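Long-range contacts in chitin oligosaccahride binding protein NagB1 (Paenibacillus sp. FPU-7, PDB 7EHP), which binds short chitin oligosaccharides, N,N'-diacetylchitobiose and N,N',N''-triacetylchitotriose, as a solute-binding protein that probably hands them to a membrane transporter: residues Ile258-Gly263 and Gly333-Ile338; Leu18-Asp23 and Gln313-Lys318; Ala226-Ala231 and Ala238-Gly243; Val122-Gln127 and Gly263-Pro268. All blocks are in the same frame, centred on the assembly; numbering follows the deposited sequence.

Overall arrangement
Interactions 1, 3 and 4 form one cluster on a shared sheet, whereas interaction 2 joins two helices farther off. The strand at V122-N125 lies between neighbours: F123 N probably donates a hydrogen bond to M240 O (2.8 Å), tying interaction 4 to interaction 3, whose centres are 11 Å apart. Interactions 4 and 1 share G263 and also lie 11 Å apart between centres. Interaction 2 is 19 Å from interaction 1 by centres, yet L317 touches V334 and I338. The sugar sits between the two groups: the side chains of Q316 and D242 are about 6 and 7 Å from bound N-acetylglucosamine units, that of F123 about 11 Å.

Interaction 1 of 4, residues Ile258-Gly263 and Gly333-Ile338; sequences IAEDIG and GVHPVI
The carbonyl oxygen of A259 is approached from two directions: H335 brings the edge of its imidazole to it, with CE1 3.2 Å from A259 O, while I262 N donates a weak bond to the same oxygen at 3.5 Å, within the type I turn that runs from A259 to I262. I262 O also lies near the plane of the imidazole at its edge, so the ring points its rim into the carbonyls of the turn. With CG anti to the backbone N (chi1 -172°), H335 reaches out from the N-cap position just before helix 336-344. E260 slides past it in the opposite sense, and its carboxylate stands at 51° to the ring, OE2 being 3.6 Å from H335 CE1; any charge on the imidazole would probably feel that nearby carboxylate. The other oxygen, E260 OE1, rests 3.5 Å from P336 CG, the proline that begins the helix.

The arrangement sets a helix start against a turn that feeds strand 262-265, which pairs with strand 109-125, in a protein of the bacterial extracellular solute-binding family. Were H335 an alanine, the A259 carbonyl would probably lose the ring edge that meets it and the E260 carboxylate its neighbour, opening a gap beside the turn.

One residue into the helix, V337 supplies the apolar part of the contact. Its CG2 lies alongside I262 CG2 at 4.0 Å, both side chains pointing the same way, and V337 CB sits 3.8 Å from I262 O. At G263 the backbones close in, with 4.8 Å between its CA and that of V337, and V337 CG2 packs on the G263 carbonyl carbon.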
loop_
_atom_site.group_PDB
_atom_site.type_symbol
_atom_site.label_atom_id
_atom_site.label_comp_id
_atom_site.label_asym_id
_atom_site.label_seq_id
_atom_site.Cartn_x
_atom_site.Cartn_y
_atom_site.Cartn_z
ATOM N N ILE A 258 -18.434 13.127 6.974
ATOM C CA ILE A 258 -18.549 13.406 5.551
ATOM C C ILE A 258 -18.614 12.114 4.738
ATOM O O ILE A 258 -18.037 12.028 3.648
ATOM C CB ILE A 258 -17.353 14.277 5.123
ATOM C CG1 ILE A 258 -16.048 13.524 5.412
ATOM C CG2 ILE A 258 -17.364 15.620 5.864
ATOM C CD1 ILE A 258 -14.864 13.987 4.608
ATOM N N ALA A 259 -19.350 11.116 5.235
ATOM C CA ALA A 259 -19.250 9.763 4.684
ATOM C C ALA A 259 -19.683 9.691 3.215
ATOM O O ALA A 259 -18.956 9.155 2.369
ATOM C CB ALA A 259 -20.072 8.801 5.542
ATOM N N GLU A 260 -20.870 10.204 2.887
ATOM C CA GLU A 260 -21.358 10.032 1.521
ATOM C C GLU A 260 -20.701 10.987 0.531
ATOM O O GLU A 260 -20.623 10.682 -0.666
ATOM C CB GLU A 260 -22.880 10.200 1.465
ATOM C CG GLU A 260 -23.557 9.608 0.220
ATOM C CD GLU A 260 -23.288 8.112 -0.011
ATOM O OE1 GLU A 260 -23.627 7.627 -1.117
ATOM O OE2 GLU A 260 -22.775 7.416 0.903
ATOM N N ASP A 261 -20.234 12.144 0.978
ATOM C CA ASP A 261 -19.576 13.044 0.045
ATOM C C ASP A 261 -18.062 12.825 -0.011
ATOM O O ASP A 261 -17.311 13.756 -0.348
ATOM C CB ASP A 261 -19.960 14.496 0.362
ATOM C CG ASP A 261 -19.868 14.823 1.835
ATOM O OD1 ASP A 261 -18.887 14.400 2.469
ATOM O OD2 ASP A 261 -20.802 15.466 2.369
ATOM N N ILE A 262 -17.594 11.595 0.280
ATOM C CA ILE A 262 -16.191 11.224 0.086
ATOM C C ILE A 262 -16.035 10.614 -1.300
ATOM O O ILE A 262 -16.772 9.689 -1.666
ATOM C CB ILE A 262 -15.712 10.241 1.167
ATOM C CG1 ILE A 262 -15.403 10.973 2.466
ATOM C CG2 ILE A 262 -14.431 9.542 0.699
ATOM C CD1 ILE A 262 -15.123 10.056 3.644
ATOM N N GLY A 263 -15.069 11.119 -2.068
ATOM C CA GLY A 263 -14.772 10.578 -3.383
ATOM C C GLY A 263 -13.304 10.250 -3.592
ATOM O O GLY A 263 -12.503 10.301 -2.657
ATOM N N GLY A 333 -23.061 -3.643 -5.635
ATOM C CA GLY A 333 -23.649 -2.943 -4.508
ATOM C C GLY A 333 -22.627 -2.468 -3.500
ATOM O O GLY A 333 -22.349 -3.179 -2.530
ATOM N N VAL A 334 -22.065 -1.272 -3.707
ATOM C CA VAL A 334 -20.989 -0.740 -2.873
ATOM C C VAL A 334 -21.016 0.785 -2.886
ATOM O O VAL A 334 -21.640 1.418 -3.740
ATOM C CB VAL A 334 -19.593 -1.216 -3.334
ATOM C CG1 VAL A 334 -19.353 -2.688 -2.968
ATOM C CG2 VAL A 334 -19.423 -0.965 -4.829
ATOM N N HIS A 335 -20.275 1.363 -1.947
ATOM C CA HIS A 335 -20.154 2.801 -1.785
ATOM C C HIS A 335 -19.659 3.476 -3.071
ATOM O O HIS A 335 -18.890 2.885 -3.841
ATOM C CB HIS A 335 -19.205 3.068 -0.618
ATOM C CG HIS A 335 -19.122 4.501 -0.215
ATOM N ND1 HIS A 335 -19.565 4.953 1.009
ATOM C CD2 HIS A 335 -18.587 5.577 -0.843
ATOM C CE1 HIS A 335 -19.365 6.257 1.088
ATOM N NE2 HIS A 335 -18.764 6.658 -0.018
ATOM N N PRO A 336 -20.118 4.709 -3.344
ATOM C CA PRO A 336 -19.587 5.463 -4.493
ATOM C C PRO A 336 -18.070 5.528 -4.557
ATOM O O PRO A 336 -17.503 5.355 -5.643
ATOM C CB PRO A 336 -20.199 6.855 -4.279
ATOM C CG PRO A 336 -21.497 6.558 -3.628
ATOM C CD PRO A 336 -21.178 5.472 -2.652
ATOM N N VAL A 337 -17.397 5.787 -3.429
ATOM C CA VAL A 337 -15.939 5.882 -3.439
ATOM C C VAL A 337 -15.340 4.602 -3.981
ATOM O O VAL A 337 -14.266 4.619 -4.592
ATOM C CB VAL A 337 -15.383 6.195 -2.034
ATOM C CG1 VAL A 337 -15.397 4.946 -1.156
ATOM C CG2 VAL A 337 -13.970 6.751 -2.141
ATOM N N ILE A 338 -16.038 3.478 -3.798
ATOM C CA ILE A 338 -15.540 2.207 -4.299
ATOM C C ILE A 338 -15.718 2.113 -5.807
ATOM O O ILE A 338 -14.818 1.638 -6.505
ATOM C CB ILE A 338 -16.222 1.031 -3.573
ATOM C CG1 ILE A 338 -16.008 1.119 -2.057
ATOM C CG2 ILE A 338 -15.684 -0.296 -4.105
ATOM C CD1 ILE A 338 -14.563 1.158 -1.616
#

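Interaction 2 of 4, residues Leu18-Asp23 and Gln313-Lys318; sequences LKMLED and QKRQLK
Helices 18-23 and 313-318 run nearly antiparallel, their axes at 159° and 11.3 Å apart, with M20 and Q316 opposite each other at the closest CA approach. The contact joins helix 15-31 to helix 310-320 in the solute-binding-protein fold, the Q316 side chain about 6 Å from a bound N-acetylglucosamine. A salt-bridge network of K19, D23 and R315 spans the gap. R315, extended from CG to NE, presents two nitrogens end-on to one oxygen: NH1 lies 2.8 Å from D23 OD2 on the anti lone pair, whereas NH2, also 2.8 Å from D23 OD2, comes from above the carboxylate plane. D23 OD1 takes K19 NZ at 3.0 Å on its syn lone pair. Farther back, R315 NE pairs with E319. A leucine in place of R315 would probably leave D23 OD2 without either donor across the helices and M20 without the flat group it lies on.

Sliding past R315 in the opposite direction, M20 puts CG 3.8 Å above the centre of the guanidinium plane and leans SD against the arginine's CG and CD. Q316 NE2 bonds to the carbonyl of T115 on strand 109-125, and M20 CE lies 3.8 Å from Q316 OE1.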
loop_
_atom_site.group_PDB
_atom_site.type_symbol
_atom_site.label_atom_id
_atom_site.label_comp_id
_atom_site.label_asym_id
_atom_site.label_seq_id
_atom_site.Cartn_x
_atom_site.Cartn_y
_atom_site.Cartn_z
ATOM N N LEU A 18 -9.715 -7.312 11.657
ATOM C CA LEU A 18 -9.210 -8.272 12.636
ATOM C C LEU A 18 -10.290 -9.275 13.026
ATOM O O LEU A 18 -10.021 -10.478 13.147
ATOM C CB LEU A 18 -8.683 -7.563 13.877
ATOM C CG LEU A 18 -8.093 -8.440 14.995
ATOM C CD1 LEU A 18 -7.148 -9.538 14.483
ATOM C CD2 LEU A 18 -7.406 -7.566 16.038
ATOM N N LYS A 19 -11.515 -8.797 13.226
ATOM C CA LYS A 19 -12.625 -9.695 13.514
ATOM C C LYS A 19 -12.773 -10.759 12.429
ATOM O O LYS A 19 -13.073 -11.922 12.735
ATOM C CB LYS A 19 -13.913 -8.887 13.676
ATOM C CG LYS A 19 -15.145 -9.727 13.970
ATOM C CD LYS A 19 -14.950 -10.603 15.203
ATOM C CE LYS A 19 -16.305 -11.021 15.782
ATOM N NZ LYS A 19 -16.935 -12.047 14.906
ATOM N N MET A 20 -12.530 -10.396 11.161
ATOM C CA MET A 20 -12.561 -11.401 10.098
ATOM C C MET A 20 -11.435 -12.410 10.283
ATOM O O MET A 20 -11.645 -13.619 10.132
ATOM C CB MET A 20 -12.485 -10.745 8.715
ATOM C CG MET A 20 -12.856 -11.671 7.553
ATOM S SD MET A 20 -12.881 -10.923 5.888
ATOM C CE MET A 20 -11.212 -11.290 5.325
ATOM N N LEU A 21 -10.237 -11.935 10.642
ATOM C CA LEU A 21 -9.143 -12.861 10.939
ATOM C C LEU A 21 -9.509 -13.802 12.082
ATOM O O LEU A 21 -9.189 -14.993 12.040
ATOM C CB LEU A 21 -7.869 -12.081 11.281
ATOM C CG LEU A 21 -7.083 -11.595 10.061
ATOM C CD1 LEU A 21 -6.057 -10.520 10.436
ATOM C CD2 LEU A 21 -6.403 -12.755 9.337
ATOM N N GLU A 22 -10.180 -13.284 13.116
ATOM C CA GLU A 22 -10.590 -14.132 14.234
ATOM C C GLU A 22 -11.636 -15.158 13.807
ATOM O O GLU A 22 -11.644 -16.290 14.316
ATOM C CB GLU A 22 -11.127 -13.270 15.378
ATOM C CG GLU A 22 -10.053 -12.400 16.034
ATOM C CD GLU A 22 -10.617 -11.299 16.903
ATOM O OE1 GLU A 22 -11.859 -11.260 17.089
ATOM O OE2 GLU A 22 -9.814 -10.473 17.412
ATOM N N ASP A 23 -12.555 -14.771 12.912
ATOM C CA ASP A 23 -13.504 -15.745 12.372
ATOM C C ASP A 23 -12.771 -16.833 11.604
ATOM O O ASP A 23 -13.042 -18.030 11.779
ATOM C CB ASP A 23 -14.534 -15.063 11.467
ATOM C CG ASP A 23 -15.509 -14.196 12.239
ATOM O OD1 ASP A 23 -15.428 -14.181 13.481
ATOM O OD2 ASP A 23 -16.358 -13.525 11.606
ATOM N N GLN A 313 -13.527 -12.523 0.419
ATOM C CA GLN A 313 -13.243 -11.409 -0.482
ATOM C C GLN A 313 -14.411 -10.434 -0.545
ATOM O O GLN A 313 -14.218 -9.210 -0.489
ATOM C CB GLN A 313 -12.920 -11.941 -1.877
ATOM C CG GLN A 313 -11.589 -12.639 -1.968
ATOM C CD GLN A 313 -10.425 -11.665 -2.066
ATOM O OE1 GLN A 313 -10.158 -11.104 -3.135
ATOM N NE2 GLN A 313 -9.725 -11.461 -0.954
ATOM N N LYS A 314 -15.637 -10.954 -0.672
ATOM C CA LYS A 314 -16.805 -10.069 -0.685
ATOM C C LYS A 314 -17.006 -9.391 0.662
ATOM O O LYS A 314 -17.352 -8.201 0.722
ATOM C CB LYS A 314 -18.068 -10.847 -1.054
ATOM C CG LYS A 314 -18.277 -11.078 -2.538
ATOM C CD LYS A 314 -19.518 -11.941 -2.767
ATOM C CE LYS A 314 -20.049 -11.803 -4.177
ATOM N NZ LYS A 314 -20.951 -12.938 -4.509
ATOM N N ARG A 315 -16.802 -10.137 1.753
ATOM C CA ARG A 315 -17.019 -9.588 3.087
ATOM C C ARG A 315 -16.141 -8.359 3.325
ATOM O O ARG A 315 -16.623 -7.303 3.761
ATOM C CB ARG A 315 -16.753 -10.672 4.133
ATOM C CG ARG A 315 -16.767 -10.162 5.567
ATOM C CD ARG A 315 -16.853 -11.299 6.577
ATOM N NE ARG A 315 -16.624 -10.822 7.947
ATOM C CZ ARG A 315 -16.488 -11.616 9.005
ATOM N NH1 ARG A 315 -16.573 -12.938 8.854
ATOM N NH2 ARG A 315 -16.277 -11.098 10.213
ATOM N N GLN A 316 -14.845 -8.473 3.035
ATOM C CA GLN A 316 -13.945 -7.360 3.308
ATOM C C GLN A 316 -14.207 -6.207 2.356
ATOM O O GLN A 316 -13.954 -5.047 2.699
ATOM C CB GLN A 316 -12.491 -7.819 3.230
ATOM C CG GLN A 316 -12.080 -8.258 1.835
ATOM C CD GLN A 316 -10.602 -8.540 1.731
ATOM O OE1 GLN A 316 -9.947 -8.839 2.735
ATOM N NE2 GLN A 316 -10.059 -8.441 0.511
ATOM N N LEU A 317 -14.748 -6.497 1.170
ATOM C CA LEU A 317 -15.148 -5.422 0.266
ATOM C C LEU A 317 -16.350 -4.670 0.824
ATOM O O LEU A 317 -16.348 -3.435 0.896
ATOM C CB LEU A 317 -15.467 -5.988 -1.121
ATOM C CG LEU A 317 -16.078 -4.965 -2.081
ATOM C CD1 LEU A 317 -15.066 -3.840 -2.348
ATOM C CD2 LEU A 317 -16.513 -5.611 -3.393
ATOM N N LYS A 318 -17.378 -5.415 1.239
ATOM C CA LYS A 318 -18.614 -4.832 1.748
ATOM C C LYS A 318 -18.391 -4.135 3.081
ATOM O O LYS A 318 -18.909 -3.035 3.308
ATOM C CB LYS A 318 -19.663 -5.938 1.885
ATOM C CG LYS A 318 -21.064 -5.513 2.315
ATOM C CD LYS A 318 -21.869 -6.748 2.732
ATOM C CE LYS A 318 -23.335 -6.448 3.001
ATOM N NZ LYS A 318 -24.067 -7.693 3.410
#

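Interaction 3 of 4, residues Ala226-Ala231 and Ala238-Gly243; sequences AEQQYA and AMMFDG
Two glutamines of helix 226-231 meet the carboxylate of D242 on the strand 239-243 in a buried contact. Q229 NE2 gives D242 OD2 a straight bond of 2.9 Å (172°); OD2 lies in the amide plane, and is met on its syn side but tilted out of the carboxylate plane. Q228 NE2 divides itself between two acceptors: it bonds to F241 O at 3.2 Å, standing above the carbonyl plane, and adds a weak bond of 3.1 Å to D242 OD2. One ordered water completes the link, donating to Q228 OE1 at 2.9 Å and to F241 O at 2.7 Å; Q228 OE1 also takes a weak bond from A161 N. The other carboxylate oxygen, D242 OD1, accepts from G243 N and is hydrogen-bonded to Y225 OH, while Q229 OE1 is met by R11.

The first torsion of M240 (chi1 173°, CG opposite its backbone N) carries the side chain across to the helix, its SD 3.4 Å from Q228 O and its CE touching Q229 CG. The whole is a helix laid over a strand that follows it closely in the chain and joins a mixed sheet, the alpha/beta layering of solute-binding proteins, with the side chain of D242 about 7 Å from a bound N-acetylglucosamine.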
loop_
_atom_site.group_PDB
_atom_site.type_symbol
_atom_site.label_atom_id
_atom_site.label_comp_id
_atom_site.label_asym_id
_atom_site.label_seq_id
_atom_site.Cartn_x
_atom_site.Cartn_y
_atom_site.Cartn_z
ATOM N N ALA A 226 -2.278 7.381 10.951
ATOM C CA ALA A 226 -3.722 7.514 11.159
ATOM C C ALA A 226 -4.191 8.961 11.245
ATOM O O ALA A 226 -5.368 9.238 10.983
ATOM C CB ALA A 226 -4.149 6.791 12.438
ATOM N N GLU A 227 -3.316 9.887 11.630
ATOM C CA GLU A 227 -3.738 11.270 11.829
ATOM C C GLU A 227 -4.127 11.950 10.518
ATOM O O GLU A 227 -5.015 12.812 10.508
ATOM C CB GLU A 227 -2.622 12.040 12.548
ATOM C CG GLU A 227 -2.446 11.510 13.971
ATOM C CD GLU A 227 -1.539 12.350 14.843
ATOM O OE1 GLU A 227 -1.933 13.478 15.205
ATOM O OE2 GLU A 227 -0.444 11.856 15.196
ATOM N N GLN A 228 -3.505 11.571 9.398
ATOM C CA GLN A 228 -3.970 12.123 8.128
ATOM C C GLN A 228 -5.378 11.643 7.803
ATOM O O GLN A 228 -6.184 12.397 7.237
ATOM C CB GLN A 228 -2.980 11.788 7.016
ATOM C CG GLN A 228 -3.078 10.416 6.376
ATOM C CD GLN A 228 -2.324 10.381 5.051
ATOM O OE1 GLN A 228 -1.310 11.067 4.892
ATOM N NE2 GLN A 228 -2.811 9.582 4.098
ATOM N N GLN A 229 -5.716 10.424 8.218
ATOM C CA GLN A 229 -7.058 9.917 7.990
ATOM C C GLN A 229 -8.054 10.579 8.929
ATOM O O GLN A 229 -9.196 10.851 8.537
ATOM C CB GLN A 229 -7.058 8.393 8.146
ATOM C CG GLN A 229 -6.203 7.720 7.056
ATOM C CD GLN A 229 -6.028 6.224 7.234
ATOM O OE1 GLN A 229 -6.453 5.642 8.233
ATOM N NE2 GLN A 229 -5.414 5.586 6.248
ATOM N N TYR A 230 -7.642 10.871 10.166
ATOM C CA TYR A 230 -8.506 11.668 11.028
ATOM C C TYR A 230 -8.829 13.004 10.366
ATOM O O TYR A 230 -10.002 13.380 10.241
ATOM C CB TYR A 230 -7.849 11.912 12.385
ATOM C CG TYR A 230 -7.428 10.706 13.198
ATOM C CD1 TYR A 230 -8.035 9.455 13.051
ATOM C CD2 TYR A 230 -6.426 10.841 14.158
ATOM C CE1 TYR A 230 -7.620 8.357 13.854
ATOM C CE2 TYR A 230 -6.006 9.768 14.938
ATOM C CZ TYR A 230 -6.595 8.539 14.792
ATOM O OH TYR A 230 -6.137 7.528 15.601
ATOM N N ALA A 231 -7.791 13.731 9.923
ATOM C CA ALA A 231 -7.996 15.077 9.390
ATOM C C ALA A 231 -8.957 15.054 8.220
ATOM O O ALA A 231 -9.884 15.868 8.148
ATOM C CB ALA A 231 -6.664 15.706 8.969
ATOM N N ALA A 238 -9.292 19.047 2.352
ATOM C CA ALA A 238 -10.048 18.840 1.119
ATOM C C ALA A 238 -9.689 17.521 0.446
ATOM O O ALA A 238 -10.526 16.924 -0.244
ATOM C CB ALA A 238 -9.806 20.014 0.161
ATOM N N MET A 239 -8.450 17.068 0.606
ATOM C CA MET A 239 -7.943 15.906 -0.107
ATOM C C MET A 239 -7.009 15.145 0.820
ATOM O O MET A 239 -6.555 15.658 1.852
ATOM C CB MET A 239 -7.192 16.303 -1.393
ATOM C CG MET A 239 -7.992 17.155 -2.375
ATOM S SD MET A 239 -6.979 17.646 -3.797
ATOM C CE MET A 239 -6.155 19.054 -3.038
ATOM N N MET A 240 -6.711 13.911 0.421
ATOM C CA MET A 240 -5.752 13.051 1.108
ATOM C C MET A 240 -5.265 12.024 0.106
ATOM O O MET A 240 -6.079 11.246 -0.400
ATOM C CB MET A 240 -6.403 12.336 2.289
ATOM C CG MET A 240 -5.498 11.307 2.945
ATOM S SD MET A 240 -6.286 10.602 4.396
ATOM C CE MET A 240 -7.369 9.383 3.629
ATOM N N PHE A 241 -3.958 11.989 -0.157
ATOM C CA PHE A 241 -3.398 10.922 -0.980
ATOM C C PHE A 241 -3.186 9.692 -0.100
ATOM O O PHE A 241 -2.511 9.767 0.931
ATOM C CB PHE A 241 -2.077 11.365 -1.628
ATOM C CG PHE A 241 -1.567 10.428 -2.689
ATOM C CD1 PHE A 241 -0.955 9.239 -2.348
ATOM C CD2 PHE A 241 -1.690 10.745 -4.041
ATOM C CE1 PHE A 241 -0.489 8.363 -3.331
ATOM C CE2 PHE A 241 -1.216 9.864 -5.039
ATOM C CZ PHE A 241 -0.622 8.674 -4.675
ATOM N N ASP A 242 -3.742 8.557 -0.513
ATOM C CA ASP A 242 -3.708 7.356 0.319
ATOM C C ASP A 242 -4.034 6.139 -0.539
ATOM O O ASP A 242 -4.407 6.253 -1.712
ATOM C CB ASP A 242 -4.693 7.477 1.497
ATOM C CG ASP A 242 -4.221 6.740 2.734
ATOM O OD1 ASP A 242 -3.377 5.826 2.591
ATOM O OD2 ASP A 242 -4.687 7.081 3.852
ATOM N N GLY A 243 -3.887 4.973 0.060
ATOM C CA GLY A 243 -4.259 3.741 -0.595
ATOM C C GLY A 243 -5.712 3.391 -0.379
ATOM O O GLY A 243 -6.344 3.856 0.568
HETATM O O HOH W 1 -0.508 11.194 2.116
#

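Interaction 4 of 4, residues Val122-Gln127 and Gly263-Pro268; sequences VFYNKQ and GFFSFP
V122 and F265 fit together as bump and hollow: the valine seats CB over the face of the phenylalanine ring, 3.9 Å from its centroid, in a CH-pi contact, while V122 CG1 reaches F265 CZ at 3.5 Å. The second methyl, V122 CG2, packs against F267, 3.8 Å from its CD1. V122 and F265 lie on the same face of the antiparallel pair as Y124. The side chains of Y124 and F265 cross at about a right angle, but their rings are oblique, planes at 58°. Y124 CD1 comes within 3.4 Å of F265 CD2, at the edge of the F265 ring. The tyrosine takes chi1 75°, its CG between backbone N and carbonyl carbon, which folds the ring over G263. That residue is the hollow here: a CB on it would clash with both Y124 CE1 and K126 NZ, so the missing side chain is what admits the ring.

On the other face, F123 and F264 form the non-hydrogen-bonded pair. F264 turns its edge into the face of F123 in a T-shaped stack, centroids 5.2 Å apart and planes at 85°, and helix 336-344 packs against both rings through M341.

Strand 122-125 is flanked by 263-265, and on its other edge by 237-243. The chemistry is divided: four main-chain bonds, such as G263 N to Y124 O at 2.8 Å, pair the strands, while F264 N turns to E340; aromatic and aliphatic groups pack on both faces, and the K126 ammonium, bonded to Y124 OH at 2.9 Å and to E340, probably has its charge balanced by that glutamate.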
loop_
_atom_site.group_PDB
_atom_site.type_symbol
_atom_site.label_atom_id
_atom_site.label_comp_id
_atom_site.label_asym_id
_atom_site.label_seq_id
_atom_site.Cartn_x
_atom_site.Cartn_y
_atom_site.Cartn_z
ATOM N N VAL A 122 -6.065 10.078 -4.793
ATOM C CA VAL A 122 -6.504 11.212 -3.998
ATOM C C VAL A 122 -7.938 10.963 -3.569
ATOM O O VAL A 122 -8.848 10.921 -4.407
ATOM C CB VAL A 122 -6.375 12.526 -4.778
ATOM C CG1 VAL A 122 -6.717 13.712 -3.889
ATOM C CG2 VAL A 122 -4.963 12.644 -5.357
ATOM N N PHE A 123 -8.134 10.777 -2.263
ATOM C CA PHE A 123 -9.455 10.910 -1.677
ATOM C C PHE A 123 -9.834 12.383 -1.616
ATOM O O PHE A 123 -8.989 13.246 -1.353
ATOM C CB PHE A 123 -9.484 10.303 -0.273
ATOM C CG PHE A 123 -9.343 8.788 -0.254
ATOM C CD1 PHE A 123 -8.098 8.197 -0.409
ATOM C CD2 PHE A 123 -10.450 7.969 -0.071
ATOM C CE1 PHE A 123 -7.946 6.826 -0.399
ATOM C CE2 PHE A 123 -10.305 6.581 -0.052
ATOM C CZ PHE A 123 -9.042 6.024 -0.209
ATOM N N TYR A 124 -11.111 12.693 -1.831
ATOM C CA TYR A 124 -11.484 14.095 -1.704
ATOM C C TYR A 124 -12.879 14.227 -1.113
ATOM O O TYR A 124 -13.676 13.284 -1.099
ATOM C CB TYR A 124 -11.370 14.827 -3.053
ATOM C CG TYR A 124 -12.473 14.528 -4.048
ATOM C CD1 TYR A 124 -12.563 13.272 -4.682
ATOM C CD2 TYR A 124 -13.405 15.511 -4.382
ATOM C CE1 TYR A 124 -13.568 13.011 -5.596
ATOM C CE2 TYR A 124 -14.409 15.262 -5.296
ATOM C CZ TYR A 124 -14.488 14.020 -5.897
ATOM O OH TYR A 124 -15.490 13.801 -6.808
ATOM N N ASN A 125 -13.152 15.419 -0.593
ATOM C CA ASN A 125 -14.430 15.733 0.026
ATOM C C ASN A 125 -15.278 16.491 -0.997
ATOM O O ASN A 125 -14.994 17.652 -1.317
ATOM C CB ASN A 125 -14.210 16.535 1.307
ATOM C CG ASN A 125 -15.502 16.863 2.025
ATOM O OD1 ASN A 125 -16.544 17.027 1.396
ATOM N ND2 ASN A 125 -15.440 16.954 3.361
ATOM N N LYS A 126 -16.328 15.830 -1.493
ATOM C CA LYS A 126 -17.203 16.423 -2.503
ATOM C C LYS A 126 -17.891 17.681 -1.990
ATOM O O LYS A 126 -18.179 18.595 -2.775
ATOM C CB LYS A 126 -18.252 15.396 -2.945
ATOM C CG LYS A 126 -17.752 14.262 -3.852
ATOM C CD LYS A 126 -18.745 13.091 -3.810
ATOM C CE LYS A 126 -18.802 12.329 -5.115
ATOM N NZ LYS A 126 -17.458 11.982 -5.611
ATOM N N GLN A 127 -18.167 17.756 -0.683
ATOM C CA GLN A 127 -18.834 18.943 -0.151
ATOM C C GLN A 127 -17.872 20.121 0.011
ATOM O O GLN A 127 -18.287 21.278 -0.165
ATOM C CB GLN A 127 -19.527 18.612 1.176
ATOM C CG GLN A 127 -19.916 19.828 2.026
ATOM C CD GLN A 127 -21.016 20.696 1.406
ATOM O OE1 GLN A 127 -21.932 20.197 0.740
ATOM N NE2 GLN A 127 -20.920 22.006 1.622
ATOM N N GLY A 263 -15.069 11.119 -2.068
ATOM C CA GLY A 263 -14.772 10.578 -3.383
ATOM C C GLY A 263 -13.304 10.250 -3.592
ATOM O O GLY A 263 -12.503 10.301 -2.657
ATOM N N PHE A 264 -12.929 9.940 -4.825
ATOM C CA PHE A 264 -11.576 9.478 -5.114
ATOM C C PHE A 264 -11.292 9.777 -6.575
ATOM O O PHE A 264 -12.147 9.519 -7.427
ATOM C CB PHE A 264 -11.446 7.973 -4.829
ATOM C CG PHE A 264 -10.092 7.385 -5.150
ATOM C CD1 PHE A 264 -9.768 6.998 -6.441
ATOM C CD2 PHE A 264 -9.158 7.181 -4.145
ATOM C CE1 PHE A 264 -8.523 6.458 -6.728
ATOM C CE2 PHE A 264 -7.912 6.655 -4.421
ATOM C CZ PHE A 264 -7.593 6.276 -5.713
ATOM N N PHE A 265 -10.106 10.312 -6.873
ATOM C CA PHE A 265 -9.689 10.452 -8.263
ATOM C C PHE A 265 -8.204 10.144 -8.403
ATOM O O PHE A 265 -7.424 10.293 -7.461
ATOM C CB PHE A 265 -10.017 11.850 -8.831
ATOM C CG PHE A 265 -9.447 12.999 -8.039
ATOM C CD1 PHE A 265 -8.155 13.442 -8.259
ATOM C CD2 PHE A 265 -10.217 13.652 -7.096
ATOM C CE1 PHE A 265 -7.629 14.505 -7.530
ATOM C CE2 PHE A 265 -9.701 14.712 -6.363
ATOM C CZ PHE A 265 -8.406 15.141 -6.585
ATOM N N SER A 266 -7.822 9.708 -9.600
ATOM C CA SER A 266 -6.411 9.520 -9.910
ATOM C C SER A 266 -5.685 10.863 -9.869
ATOM O O SER A 266 -6.264 11.918 -10.150
ATOM C CB SER A 266 -6.258 8.864 -11.279
ATOM O OG SER A 266 -4.894 8.750 -11.640
ATOM N N PHE A 267 -4.410 10.819 -9.490
ATOM C CA PHE A 267 -3.635 12.043 -9.315
ATOM C C PHE A 267 -3.569 12.815 -10.628
ATOM O O PHE A 267 -3.384 12.211 -11.686
ATOM C CB PHE A 267 -2.218 11.714 -8.839
ATOM C CG PHE A 267 -1.464 12.900 -8.369
ATOM C CD1 PHE A 267 -1.633 13.378 -7.078
ATOM C CD2 PHE A 267 -0.617 13.583 -9.240
ATOM C CE1 PHE A 267 -0.936 14.508 -6.644
ATOM C CE2 PHE A 267 0.076 14.707 -8.830
ATOM C CZ PHE A 267 -0.086 15.182 -7.534
ATOM N N PRO A 268 -3.695 14.146 -10.596
ATOM C CA PRO A 268 -3.635 14.928 -11.838
ATOM C C PRO A 268 -2.423 14.608 -12.707
ATOM O O PRO A 268 -1.347 14.243 -12.218
ATOM C CB PRO A 268 -3.591 16.375 -11.332
ATOM C CG PRO A 268 -4.343 16.322 -10.044
ATOM C CD PRO A 268 -3.955 15.005 -9.424
#